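Local coordinates for UDP-glucose 4-epimerase (Brucella ovis, PDB 4WOK), which probably interconverts UDP-glucose and UDP-galactose by inverting the configuration at C4 of the sugar, using a bound NAD as its redox cofactor, at residues 121-126 against 245-250. The protein carries 2 engineered substitutions. Numbering follows the deposited sequence.
Sequences NVIFSS and LAVEHL. With NAD (nicotinamide-adenine-dinucleotide), chain B.
Ile123 and Asn121 of strand 121-125 rest on helix 236-251, whose segment 245-250 runs roughly antiparallel to the strand (150° between the N-to-C directions), with the two axes 8.7 Å apart at their closest. The CA atoms pair Asn121 with Leu250 and Ile123 with Ala246. Ile123 touches the side chains of Ala246, Val247 and Leu250. With CG1 anti to its carbonyl carbon (chi1 -50°), its CG1-CD1 arm brings CG1 to 3.8 Å from Val247 CG2, the two side chains lying roughly perpendicular. The same arm sets CD1 3.5 Å from Leu250 CD1 and also against Ala246 CB. The CG2 branch meets Ala246 CB at 3.7 Å. The small Ala246 thus touches two branches of the isoleucine at once.

In Leu250, chi2 of 179° puts CD1 anti to CA, carrying that methyl out to Ile123 CD1 and Asn121 CB. Leu250 also flanks Asn121 with its CB, 3.6 Å from Asn121 OD1. That oxygen contact is plain packing; the amide is engaged through hydrogen bonds elsewhere, ND2 to Val78 O and OD1 weakly to Arg172 NE. A water accepts from Asn121 ND2 at 3.0 Å and donates weakly to Leu250 O, giving a polar link between strand and helix.

Val174 of the neighbouring strand 172-177 touches Ile123, Ala246 and Leu250, while Val247 reaches strand 79-82, so the helix lies over the middle of one face of the parallel Rossmann sheet, across these three strands. Helix 150-169 packs against Val122 and Phe124 on the other face. Further along the strand, Ser125 and Ser126 belong to the NAD pocket, and Ser126 O approaches NAD C6N to 3.1 Å. Direct contacts are therefore van der Waals packing, mostly aliphatic around Ile123; the polar link is by one water, weakly bonded on the helix side, at the end remote from the cofactor.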
ATOM      1  N   ASN A 121      13.556   0.170 -14.533  1.00 27.19           N
ATOM      2  CA  ASN A 121      12.983  -0.730 -13.542  1.00 27.26           C
ATOM      3  C   ASN A 121      11.812  -0.146 -12.735  1.00 30.81           C
ATOM      4  O   ASN A 121      12.024   0.711 -11.887  1.00 37.47           O
ATOM      5  CB  ASN A 121      14.090  -1.170 -12.597  1.00 22.87           C
ATOM      6  CG  ASN A 121      15.181  -1.955 -13.322  1.00 31.73           C
ATOM      7  OD1 ASN A 121      14.884  -2.812 -14.149  1.00 32.19           O
ATOM      8  ND2 ASN A 121      16.439  -1.653 -13.025  1.00 28.21           N
ATOM      9  N   VAL A 122      10.596  -0.644 -12.966  1.00 21.98           N
ATOM     10  CA  VAL A 122       9.416  -0.081 -12.291  1.00 22.13           C
ATOM     11  C   VAL A 122       8.829  -1.028 -11.258  1.00 23.45           C
ATOM     12  O   VAL A 122       8.471  -2.164 -11.564  1.00 25.46           O
ATOM     13  CB  VAL A 122       8.320   0.302 -13.305  1.00 24.81           C
ATOM     14  CG1 VAL A 122       7.050   0.788 -12.584  1.00 21.60           C
ATOM     15  CG2 VAL A 122       8.853   1.378 -14.251  1.00 24.48           C
ATOM     16  N   ILE A 123       8.749  -0.549 -10.022  1.00 21.95           N
ATOM     17  CA  ILE A 123       8.132  -1.314  -8.955  1.00 19.98           C
ATOM     18  C   ILE A 123       6.775  -0.674  -8.680  1.00 26.03           C
ATOM     19  O   ILE A 123       6.713   0.458  -8.225  1.00 23.70           O
ATOM     20  CB  ILE A 123       8.986  -1.322  -7.677  1.00 20.64           C
ATOM     21  CG1 ILE A 123      10.445  -1.713  -7.985  1.00 26.14           C
ATOM     22  CG2 ILE A 123       8.338  -2.208  -6.607  1.00 22.63           C
ATOM     23  CD1 ILE A 123      10.580  -3.037  -8.645  1.00 35.22           C
ATOM     24  N   PHE A 124       5.705  -1.401  -8.970  1.00 19.23           N
ATOM     25  CA  PHE A 124       4.342  -0.861  -8.946  1.00 18.51           C
ATOM     26  C   PHE A 124       3.580  -1.323  -7.713  1.00 22.80           C
ATOM     27  O   PHE A 124       3.436  -2.521  -7.478  1.00 23.08           O
ATOM     28  CB  PHE A 124       3.572  -1.283 -10.195  1.00 22.09           C
ATOM     29  CG  PHE A 124       2.145  -0.789 -10.210  1.00 24.50           C
ATOM     30  CD1 PHE A 124       1.869   0.571 -10.254  1.00 25.82           C
ATOM     31  CD2 PHE A 124       1.086  -1.678 -10.141  1.00 24.90           C
ATOM     32  CE1 PHE A 124       0.535   1.039 -10.246  1.00 27.04           C
ATOM     33  CE2 PHE A 124      -0.250  -1.225 -10.129  1.00 24.25           C
ATOM     34  CZ  PHE A 124      -0.517   0.135 -10.187  1.00 22.67           C
ATOM     35  N   SER A 125       3.089  -0.375  -6.919  1.00 20.82           N
ATOM     36  CA  SER A 125       2.316  -0.730  -5.738  1.00 21.58           C
ATOM     37  C   SER A 125       0.879  -0.962  -6.171  1.00 25.27           C
ATOM     38  O   SER A 125       0.154  -0.028  -6.488  1.00 23.93           O
ATOM     39  CB  SER A 125       2.402   0.364  -4.661  1.00 22.98           C
ATOM     40  OG  SER A 125       2.740  -0.199  -3.389  1.00 29.78           O
ATOM     41  N   SER A 126       0.481  -2.225  -6.206  1.00 24.84           N
ATOM     42  CA  SER A 126      -0.841  -2.597  -6.666  1.00 25.47           C
ATOM     43  C   SER A 126      -1.708  -2.918  -5.460  1.00 26.63           C
ATOM     44  O   SER A 126      -1.413  -2.473  -4.357  1.00 33.14           O
ATOM     45  CB  SER A 126      -0.756  -3.786  -7.625  1.00 26.56           C
ATOM     46  OG  SER A 126      -1.996  -4.009  -8.275  1.00 25.75           O
ATOM     47  N   LEU A 245      13.277  -4.998  -1.924  1.00 30.74           N
ATOM     48  CA  LEU A 245      13.686  -6.304  -2.448  1.00 33.05           C
ATOM     49  C   LEU A 245      13.332  -6.403  -3.939  1.00 36.33           C
ATOM     50  O   LEU A 245      14.078  -6.967  -4.728  1.00 32.70           O
ATOM     51  CB  LEU A 245      13.032  -7.443  -1.676  1.00 32.43           C
ATOM     52  CG  LEU A 245      13.599  -7.783  -0.300  1.00 39.79           C
ATOM     53  CD1 LEU A 245      12.661  -8.749   0.399  1.00 38.30           C
ATOM     54  CD2 LEU A 245      15.009  -8.388  -0.399  1.00 35.00           C
ATOM     55  N   ALA A 246      12.193  -5.833  -4.317  1.00 30.60           N
ATOM     56  CA  ALA A 246      11.766  -5.846  -5.717  1.00 31.45           C
ATOM     57  C   ALA A 246      12.754  -5.061  -6.589  1.00 38.81           C
ATOM     58  O   ALA A 246      13.062  -5.456  -7.718  1.00 32.64           O
ATOM     59  CB  ALA A 246      10.342  -5.280  -5.842  1.00 28.45           C
ATOM     60  N   VAL A 247      13.269  -3.956  -6.055  1.00 29.18           N
ATOM     61  CA  VAL A 247      14.318  -3.204  -6.738  1.00 30.83           C
ATOM     62  C   VAL A 247      15.546  -4.093  -6.944  1.00 34.64           C
ATOM     63  O   VAL A 247      16.124  -4.140  -8.029  1.00 32.41           O
ATOM     64  CB  VAL A 247      14.728  -1.935  -5.949  1.00 29.66           C
ATOM     65  CG1 VAL A 247      16.001  -1.331  -6.524  1.00 33.16           C
ATOM     66  CG2 VAL A 247      13.582  -0.887  -5.929  1.00 27.49           C
ATOM     67  N   GLU A 248      15.943  -4.802  -5.895  1.00 35.12           N
ATOM     68  CA  GLU A 248      17.123  -5.667  -5.982  1.00 35.54           C
ATOM     69  C   GLU A 248      16.925  -6.758  -7.023  1.00 36.07           C
ATOM     70  O   GLU A 248      17.849  -7.098  -7.772  1.00 39.81           O
ATOM     71  CB  GLU A 248      17.442  -6.302  -4.621  1.00 35.69           C
ATOM     72  CG  GLU A 248      17.782  -5.306  -3.533  1.00 41.19           C
ATOM     73  CD  GLU A 248      19.056  -4.542  -3.833  1.00 54.18           C
ATOM     74  OE1 GLU A 248      19.173  -3.379  -3.384  1.00 51.08           O
ATOM     75  OE2 GLU A 248      19.943  -5.111  -4.511  1.00 59.15           O
ATOM     76  N   HIS A 249      15.717  -7.308  -7.047  1.00 33.06           N
ATOM     77  CA  HIS A 249      15.361  -8.369  -7.977  1.00 38.88           C
ATOM     78  C   HIS A 249      15.576  -7.943  -9.427  1.00 35.02           C
ATOM     79  O   HIS A 249      16.153  -8.681 -10.214  1.00 34.11           O
ATOM     80  CB  HIS A 249      13.905  -8.786  -7.763  1.00 37.06           C
ATOM     81  CG  HIS A 249      13.400  -9.785  -8.757  1.00 39.35           C
ATOM     82  ND1 HIS A 249      13.607 -11.143  -8.627  1.00 41.93           N
ATOM     83  CD2 HIS A 249      12.681  -9.624  -9.894  1.00 38.56           C
ATOM     84  CE1 HIS A 249      13.043 -11.774  -9.640  1.00 42.11           C
ATOM     85  NE2 HIS A 249      12.470 -10.873 -10.423  1.00 39.62           N
ATOM     86  N   LEU A 250      15.096  -6.754  -9.779  1.00 33.47           N
ATOM     87  CA  LEU A 250      15.249  -6.269 -11.150  1.00 39.85           C
ATOM     88  C   LEU A 250      16.687  -5.859 -11.417  1.00 42.65           C
ATOM     89  O   LEU A 250      17.179  -6.000 -12.536  1.00 36.87           O
ATOM     90  CB  LEU A 250      14.303  -5.100 -11.429  1.00 32.25           C
ATOM     91  CG  LEU A 250      12.806  -5.446 -11.432  1.00 31.18           C
ATOM     92  CD1 LEU A 250      11.952  -4.203 -11.684  1.00 27.86           C
ATOM     93  CD2 LEU A 250      12.501  -6.518 -12.470  1.00 32.94           C
TER
HETATM   94  PA  NAD B 400      -0.887   8.013   0.516  1.00 18.84           P
HETATM   95  O1A NAD B 400      -1.997   8.837  -0.108  1.00 20.23           O
HETATM   96  O2A NAD B 400      -0.307   8.275   1.874  1.00 19.51           O
HETATM   97  O5B NAD B 400       0.460   8.244  -0.549  1.00 21.21           O
HETATM   98  C5B NAD B 400       0.030   8.599  -1.845  1.00 15.40           C
HETATM   99  C4B NAD B 400       1.107   9.597  -2.347  1.00 15.82           C
HETATM  100  O4B NAD B 400       0.961   9.819  -3.756  1.00 18.45           O
HETATM  101  C3B NAD B 400       0.772  10.897  -1.606  1.00 16.03           C
HETATM  102  O3B NAD B 400       1.975  11.408  -1.089  1.00 16.55           O
HETATM  103  C2B NAD B 400       0.196  11.787  -2.735  1.00 14.48           C
HETATM  104  O2B NAD B 400       0.483  13.111  -2.511  1.00 15.62           O
HETATM  105  C1B NAD B 400       0.989  11.243  -3.978  1.00 14.01           C
HETATM  106  N9A NAD B 400       0.240  11.418  -5.238  1.00 15.86           N
HETATM  107  C8A NAD B 400      -1.095  11.065  -5.535  1.00 17.63           C
HETATM  108  N7A NAD B 400      -1.430  11.343  -6.799  1.00 17.63           N
HETATM  109  C5A NAD B 400      -0.268  11.904  -7.344  1.00 20.33           C
HETATM  110  C6A NAD B 400       0.018  12.410  -8.631  1.00 19.91           C
HETATM  111  N6A NAD B 400      -0.949  12.411  -9.609  1.00 14.20           N
HETATM  112  N1A NAD B 400       1.252  12.897  -8.901  1.00 18.63           N
HETATM  113  C2A NAD B 400       2.179  12.884  -7.890  1.00 14.25           C
HETATM  114  N3A NAD B 400       2.043  12.441  -6.606  1.00 15.49           N
HETATM  115  C4A NAD B 400       0.786  11.948  -6.386  1.00 15.97           C
HETATM  116  O3  NAD B 400      -1.462   6.546   0.195  1.00 18.72           O
HETATM  117  PN  NAD B 400      -0.578   5.288   0.693  1.00 23.39           P
HETATM  118  O1N NAD B 400       0.860   5.499   1.070  1.00 20.36           O
HETATM  119  O2N NAD B 400      -1.557   4.450   1.438  1.00 29.35           O
HETATM  120  O5D NAD B 400      -0.515   4.169  -0.622  1.00 34.97           O
HETATM  121  C5D NAD B 400       0.131   4.657  -1.692  1.00 36.16           C
HETATM  122  C4D NAD B 400       0.195   3.501  -2.690  1.00 23.04           C
HETATM  123  O4D NAD B 400      -0.073   2.228  -1.972  1.00 21.98           O
HETATM  124  C3D NAD B 400      -0.949   3.647  -3.714  1.00 26.13           C
HETATM  125  O3D NAD B 400      -0.464   3.099  -4.898  1.00 30.12           O
HETATM  126  C2D NAD B 400      -2.023   2.747  -3.095  1.00 32.83           C
HETATM  127  O2D NAD B 400      -2.904   2.203  -3.995  1.00 40.86           O
HETATM  128  C1D NAD B 400      -1.092   1.588  -2.667  1.00 24.26           C
HETATM  129  N1N NAD B 400      -1.872   0.674  -1.689  1.00 25.24           N
HETATM  130  C2N NAD B 400      -2.095   1.156  -0.402  1.00 26.59           C
HETATM  131  C3N NAD B 400      -2.808   0.332   0.508  1.00 25.97           C
HETATM  132  C7N NAD B 400      -3.059   0.841   1.902  1.00 31.14           C
HETATM  133  O7N NAD B 400      -3.646   0.134   2.727  1.00 25.78           O
HETATM  134  N7N NAD B 400      -2.618   2.108   2.232  1.00 20.89           N
HETATM  135  C4N NAD B 400      -3.268  -0.918   0.086  1.00 27.60           C
HETATM  136  C5N NAD B 400      -3.029  -1.367  -1.213  1.00 32.73           C
HETATM  137  C6N NAD B 400      -2.322  -0.552  -2.110  1.00 31.50           C
HETATM  138  O   HOH W   1      18.540  -3.389 -14.211  1.00 41.93           O